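Local atomic coordinates of YjbQ family protein (Aeropyrum pernix, PDB entry 2P6H), a protein that is of unknown function, a member of the YjbQ (UPF0047) family that assembles as a trimer and holds a sulfate ion in a polar pocket. Residues H43-V48 with E118-R123; T69-P74 with N83-L88. One frame throughout, in Å; residues are numbered along the deposited sequence.

Contact 1. Residues H43-V48 with E118-R123. With SO4 (sulfate ion), chain C.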
loop_
_atom_site.group_PDB
_atom_site.type_symbol
_atom_site.label_atom_id
_atom_site.label_comp_id
_atom_site.label_asym_id
_atom_site.label_seq_id
_atom_site.Cartn_x
_atom_site.Cartn_y
_atom_site.Cartn_z
ATOM N N HIS A 43 -9.512 4.493 -10.133
ATOM C CA HIS A 43 -10.547 5.182 -9.354
ATOM C C HIS A 43 -10.044 5.729 -8.018
ATOM O O HIS A 43 -9.235 5.087 -7.355
ATOM C CB HIS A 43 -11.722 4.229 -9.095
ATOM C CG HIS A 43 -12.257 3.573 -10.332
ATOM N ND1 HIS A 43 -12.798 4.286 -11.381
ATOM C CD2 HIS A 43 -12.328 2.267 -10.689
ATOM C CE1 HIS A 43 -13.178 3.449 -12.331
ATOM N NE2 HIS A 43 -12.902 2.218 -11.937
ATOM N N THR A 44 -10.529 6.912 -7.642
ATOM C CA THR A 44 -10.164 7.533 -6.372
ATOM C C THR A 44 -11.193 7.174 -5.286
ATOM O O THR A 44 -11.002 7.509 -4.122
ATOM C CB THR A 44 -10.125 9.081 -6.464
ATOM O OG1 THR A 44 -11.439 9.574 -6.761
ATOM C CG2 THR A 44 -9.150 9.544 -7.541
ATOM N N THR A 45 -12.286 6.512 -5.671
ATOM C CA THR A 45 -13.271 6.115 -4.640
ATOM C C THR A 45 -13.552 4.623 -4.660
ATOM O O THR A 45 -14.592 4.155 -4.219
ATOM C CB THR A 45 -14.609 6.829 -4.852
ATOM O OG1 THR A 45 -15.086 6.550 -6.170
ATOM C CG2 THR A 45 -14.428 8.341 -4.703
ATOM N N ALA A 46 -12.551 3.889 -5.123
ATOM C CA ALA A 46 -12.559 2.436 -5.082
ATOM C C ALA A 46 -11.133 2.042 -4.832
ATOM O O ALA A 46 -10.207 2.825 -5.000
ATOM C CB ALA A 46 -13.105 1.788 -6.410
ATOM N N ALA A 47 -10.912 0.812 -4.384
ATOM C CA ALA A 47 -9.551 0.371 -4.095
ATOM C C ALA A 47 -9.391 -1.112 -4.406
ATOM O O ALA A 47 -10.327 -1.781 -4.826
ATOM C CB ALA A 47 -9.243 0.628 -2.611
ATOM N N VAL A 48 -8.152 -1.607 -4.260
ATOM C CA VAL A 48 -7.913 -3.039 -4.395
ATOM C C VAL A 48 -7.056 -3.507 -3.252
ATOM O O VAL A 48 -6.124 -2.841 -2.826
ATOM C CB VAL A 48 -7.169 -3.361 -5.697
ATOM C CG1 VAL A 48 -5.985 -2.415 -5.874
ATOM C CG2 VAL A 48 -6.640 -4.789 -5.636
ATOM N N GLU A 118 -15.265 -1.624 -3.593
ATOM C CA GLU A 118 -16.116 -0.517 -4.051
ATOM C C GLU A 118 -16.619 0.274 -2.840
ATOM O O GLU A 118 -17.124 -0.309 -1.875
ATOM C CB GLU A 118 -17.317 -1.071 -4.835
ATOM C CG GLU A 118 -18.368 -0.042 -5.245
ATOM C CD GLU A 118 -17.811 1.031 -6.166
ATOM O OE1 GLU A 118 -17.173 1.981 -5.661
ATOM O OE2 GLU A 118 -18.001 0.921 -7.395
ATOM N N MET A 119 -16.480 1.596 -2.884
ATOM C CA MET A 119 -16.937 2.421 -1.775
ATOM C C MET A 119 -17.909 3.509 -2.230
ATOM O O MET A 119 -18.425 4.277 -1.411
ATOM C CB MET A 119 -15.733 3.019 -1.036
ATOM C CG MET A 119 -14.921 1.932 -0.329
ATOM S SD MET A 119 -13.361 2.450 0.381
ATOM C CE MET A 119 -12.271 2.269 -1.029
ATOM N N ASP A 120 -18.167 3.556 -3.536
ATOM C CA ASP A 120 -19.104 4.545 -4.096
ATOM C C ASP A 120 -19.928 3.922 -5.222
ATOM O O ASP A 120 -20.132 4.506 -6.278
ATOM C CB ASP A 120 -18.314 5.768 -4.622
ATOM C CG ASP A 120 -19.245 6.960 -4.928
ATOM O OD1 ASP A 120 -20.284 7.058 -4.272
ATOM O OD2 ASP A 120 -18.921 7.754 -5.805
ATOM N N GLY A 121 -20.421 2.709 -4.994
ATOM C CA GLY A 121 -21.240 2.050 -5.993
ATOM C C GLY A 121 -22.699 2.464 -5.874
ATOM O O GLY A 121 -23.038 3.260 -5.006
ATOM N N PRO A 122 -23.587 1.938 -6.731
ATOM C CA PRO A 122 -23.263 0.977 -7.793
ATOM C C PRO A 122 -22.674 1.678 -9.011
ATOM O O PRO A 122 -23.195 2.701 -9.465
ATOM C CB PRO A 122 -24.611 0.346 -8.099
ATOM C CG PRO A 122 -25.633 1.407 -7.856
ATOM C CD PRO A 122 -25.042 2.165 -6.667
ATOM N N ARG A 123 -21.577 1.134 -9.526
ATOM C CA ARG A 123 -20.905 1.722 -10.693
ATOM C C ARG A 123 -20.252 0.648 -11.564
ATOM O O ARG A 123 -20.016 -0.476 -11.140
ATOM C CB ARG A 123 -19.799 2.677 -10.223
ATOM C CG ARG A 123 -20.287 3.987 -9.608
ATOM C CD ARG A 123 -19.111 4.942 -9.366
ATOM N NE ARG A 123 -19.483 6.098 -8.536
ATOM C CZ ARG A 123 -20.122 7.143 -9.106
ATOM N NH1 ARG A 123 -20.460 7.143 -10.387
ATOM N NH2 ARG A 123 -20.428 8.205 -8.344
HETATM S S SO4 C . -13.438 7.996 -9.403
HETATM O O1 SO4 C . -14.483 8.970 -8.836
HETATM O O2 SO4 C . -13.650 7.680 -10.815
HETATM O O3 SO4 C . -13.476 6.722 -8.692
HETATM O O4 SO4 C . -12.098 8.553 -9.268
HETATM O O HOH W 1 -17.004 8.396 -8.121
#

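Contact 2. Residues T69-P74 with N83-L88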
loop_
_atom_site.group_PDB
_atom_site.type_symbol
_atom_site.label_atom_id
_atom_site.label_comp_id
_atom_site.label_asym_id
_atom_site.label_seq_id
_atom_site.Cartn_x
_atom_site.Cartn_y
_atom_site.Cartn_z
ATOM N N THR A 69 -14.280 5.415 7.823
ATOM C CA THR A 69 -14.500 6.523 6.891
ATOM C C THR A 69 -15.782 7.357 7.008
ATOM O O THR A 69 -15.873 8.437 6.427
ATOM C CB THR A 69 -14.363 6.016 5.452
ATOM O OG1 THR A 69 -15.460 5.155 5.137
ATOM C CG2 THR A 69 -13.050 5.234 5.295
ATOM N N LYS A 70 -16.762 6.849 7.746
ATOM C CA LYS A 70 -18.043 7.548 8.010
ATOM C C LYS A 70 -18.746 8.110 6.767
ATOM O O LYS A 70 -18.699 9.298 6.477
ATOM C CB LYS A 70 -17.763 8.728 8.905
ATOM C CG LYS A 70 -17.207 8.324 10.246
ATOM C CD LYS A 70 -16.855 9.570 11.022
ATOM C CE LYS A 70 -15.778 9.311 12.082
ATOM N NZ LYS A 70 -15.182 10.578 12.501
ATOM N N PRO A 71 -19.458 7.251 6.018
ATOM C CA PRO A 71 -20.175 7.760 4.840
ATOM C C PRO A 71 -21.215 8.768 5.344
ATOM O O PRO A 71 -21.952 8.477 6.291
ATOM C CB PRO A 71 -20.830 6.506 4.258
ATOM C CG PRO A 71 -20.124 5.287 4.834
ATOM C CD PRO A 71 -19.689 5.807 6.176
ATOM N N GLY A 72 -21.244 9.955 4.744
ATOM C CA GLY A 72 -22.193 10.974 5.160
ATOM C C GLY A 72 -21.777 11.700 6.426
ATOM O O GLY A 72 -22.517 12.550 6.930
ATOM N N GLY A 73 -20.594 11.362 6.934
ATOM C CA GLY A 73 -20.084 11.986 8.139
ATOM C C GLY A 73 -19.730 13.444 7.930
ATOM O O GLY A 73 -19.896 13.963 6.827
ATOM N N PRO A 74 -19.227 14.132 8.969
ATOM C CA PRO A 74 -18.857 15.546 8.875
ATOM C C PRO A 74 -17.566 15.794 8.114
ATOM O O PRO A 74 -16.525 16.066 8.712
ATOM C CB PRO A 74 -18.755 15.966 10.336
ATOM C CG PRO A 74 -18.349 14.775 11.111
ATOM C CD PRO A 74 -19.017 13.639 10.343
ATOM N N ASN A 83 -19.255 11.512 -1.552
ATOM C CA ASN A 83 -18.429 10.298 -1.439
ATOM C C ASN A 83 -17.092 10.516 -0.693
ATOM O O ASN A 83 -16.108 9.822 -0.911
ATOM C CB ASN A 83 -18.199 9.688 -2.838
ATOM C CG ASN A 83 -17.643 10.705 -3.816
ATOM O OD1 ASN A 83 -17.171 11.774 -3.441
ATOM N ND2 ASN A 83 -17.707 10.344 -5.109
ATOM N N ALA A 84 -17.024 11.478 0.223
ATOM C CA ALA A 84 -15.782 11.736 0.945
ATOM C C ALA A 84 -15.200 10.454 1.553
ATOM O O ALA A 84 -14.002 10.173 1.417
ATOM C CB ALA A 84 -16.025 12.774 2.044
ATOM N N HIS A 85 -16.055 9.679 2.216
ATOM C CA HIS A 85 -15.641 8.435 2.860
ATOM C C HIS A 85 -14.912 7.478 1.913
ATOM O O HIS A 85 -13.970 6.789 2.320
ATOM C CB HIS A 85 -16.856 7.708 3.437
ATOM C CG HIS A 85 -17.724 7.084 2.392
ATOM N ND1 HIS A 85 -18.649 7.804 1.667
ATOM C CD2 HIS A 85 -17.754 5.823 1.891
ATOM C CE1 HIS A 85 -19.208 7.017 0.764
ATOM N NE2 HIS A 85 -18.681 5.808 0.879
ATOM N N ALA A 86 -15.360 7.417 0.662
ATOM C CA ALA A 86 -14.736 6.519 -0.315
ATOM C C ALA A 86 -13.298 6.946 -0.622
ATOM O O ALA A 86 -12.395 6.131 -0.753
ATOM C CB ALA A 86 -15.577 6.499 -1.607
ATOM N N HIS A 87 -13.072 8.251 -0.752
ATOM C CA HIS A 87 -11.734 8.763 -1.018
ATOM C C HIS A 87 -10.835 8.379 0.159
ATOM O O HIS A 87 -9.710 7.925 -0.029
ATOM C CB HIS A 87 -11.771 10.292 -1.165
ATOM C CG HIS A 87 -12.520 10.776 -2.375
ATOM N ND1 HIS A 87 -11.933 10.899 -3.616
ATOM C CD2 HIS A 87 -13.796 11.210 -2.516
ATOM C CE1 HIS A 87 -12.816 11.397 -4.470
ATOM N NE2 HIS A 87 -13.950 11.595 -3.828
ATOM N N LEU A 88 -11.353 8.551 1.372
ATOM C CA LEU A 88 -10.607 8.234 2.581
ATOM C C LEU A 88 -10.261 6.738 2.633
ATOM O O LEU A 88 -9.131 6.366 2.959
ATOM C CB LEU A 88 -11.419 8.645 3.816
ATOM C CG LEU A 88 -11.794 10.133 3.903
ATOM C CD1 LEU A 88 -12.584 10.373 5.172
ATOM C CD2 LEU A 88 -10.538 11.015 3.878
HETATM O O HOH W 2 -19.133 10.342 2.605
#

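Contact 1. Residues H43-V48 with E118-R123
An anion-binding pocket forms where the loop leading into strand 46-51 meets the turn that follows strand 113-118, two neighbouring strands of the antiparallel three-stranded sheet. Ala46 and Glu118 make a non-hydrogen-bonded antiparallel pair, and beyond it the pairing frays: Met119 N reaches Thr45 O only in a weak bond of 3.4 Å. The sulfate, probably from the crystallisation liquor, sits on the Thr44-Thr45 corner. Thr44 N points almost straight at SO4 O4, 2.8 Å away, and Thr44 OG1 grips the same oxygen, while SO4 O3 takes Thr45 OG1 at 3.0 Å and a longer bond from Thr45 N. Both threonines hold OG1 between their own backbone N and carbonyl carbon (chi1 64° and 56°), which turns each hydroxyl to the ion beside its amide. Arg125 binds the sulfate as well and also bonds Thr45 OG1, so the anion is met by neutral donors and a guanidinium together. Across the pocket, Asp120 lays its CB alongside Thr45 OG1, and a water donates to Asp120 OD2 and SO4 O1, coupling carboxylate and ion without direct contact. Asp120 OD2 is further held by Asn83 and by a salt bridge to Arg123 NH2, which approaches from above the carboxylate plane. Glu118 is bent at chi2 and curls back under its own turn: OE1 accepts Asp120 N at 2.8 Å in a nearly straight bond, while OE2 pairs with Arg125. This second-shell link probably fixes the arginine that faces the anion. Away from the sulfate, the terminal CE of Met119 lies 3.8 Å from Ala47 CB.

Contact 2. Residues T69-P74 with N83-L88
Pro71 lies across the ring of His85 in a CH-pi contact that packs the loop after helix 55-69 against the first turn of helix 84-93. The two side chains cross at about a right angle, with Pro71 CB 3.7 Å from the ring centroid and 12° off the normal, over the middle of the face; Ala86 CB stands over the rim of the opposite face. His85 carries CG between its backbone N and carbonyl carbon (chi1 73°), bringing the imidazole face against the proline ring. Both ring nitrogens have partners: NE2 bonds Met119 O, and ND1 meets a water in the ring plane at 2.7 Å. These contacts fix the ring's rotation. Thr69, at the end of its helix, approaches His85 obliquely, its OG1 3.4 Å from His85 CB and bonded back to Ile65 O. Its methyl CG2 slides past Leu88 in the opposite sense, 4.1 Å from Leu88 CB. A type II turn from Lys70 to Gly73, closed by Gly73 N to Lys70 O, follows. The water that meets ND1 accepts from His85 N and, across the contact, from Gly72 N at 3.0 Å.

Contact 2 is nested along the chain inside the long loop closed by contact 1; the elements that carry or flank the contacts come in the order strand 46-51, helix 55-69, helix 84-93 and strand 113-118. The centres of the contacts lie about 12 Å apart, and helix 84-93 joins them directly. Its first turn packs on the Thr44-Thr45 corner through Ala86 and His87, while two hydrogen bonds from the 118-123 turn reach the start of the helix and the residue just before it. The loop between the helices is thereby tied to the sulfate pocket through the start of helix 84-93. Both contacts reach the second subunit: Asn51 of the second subunit bonds both Thr44 O and His87 ND1, so the pocket borders the trimer interface.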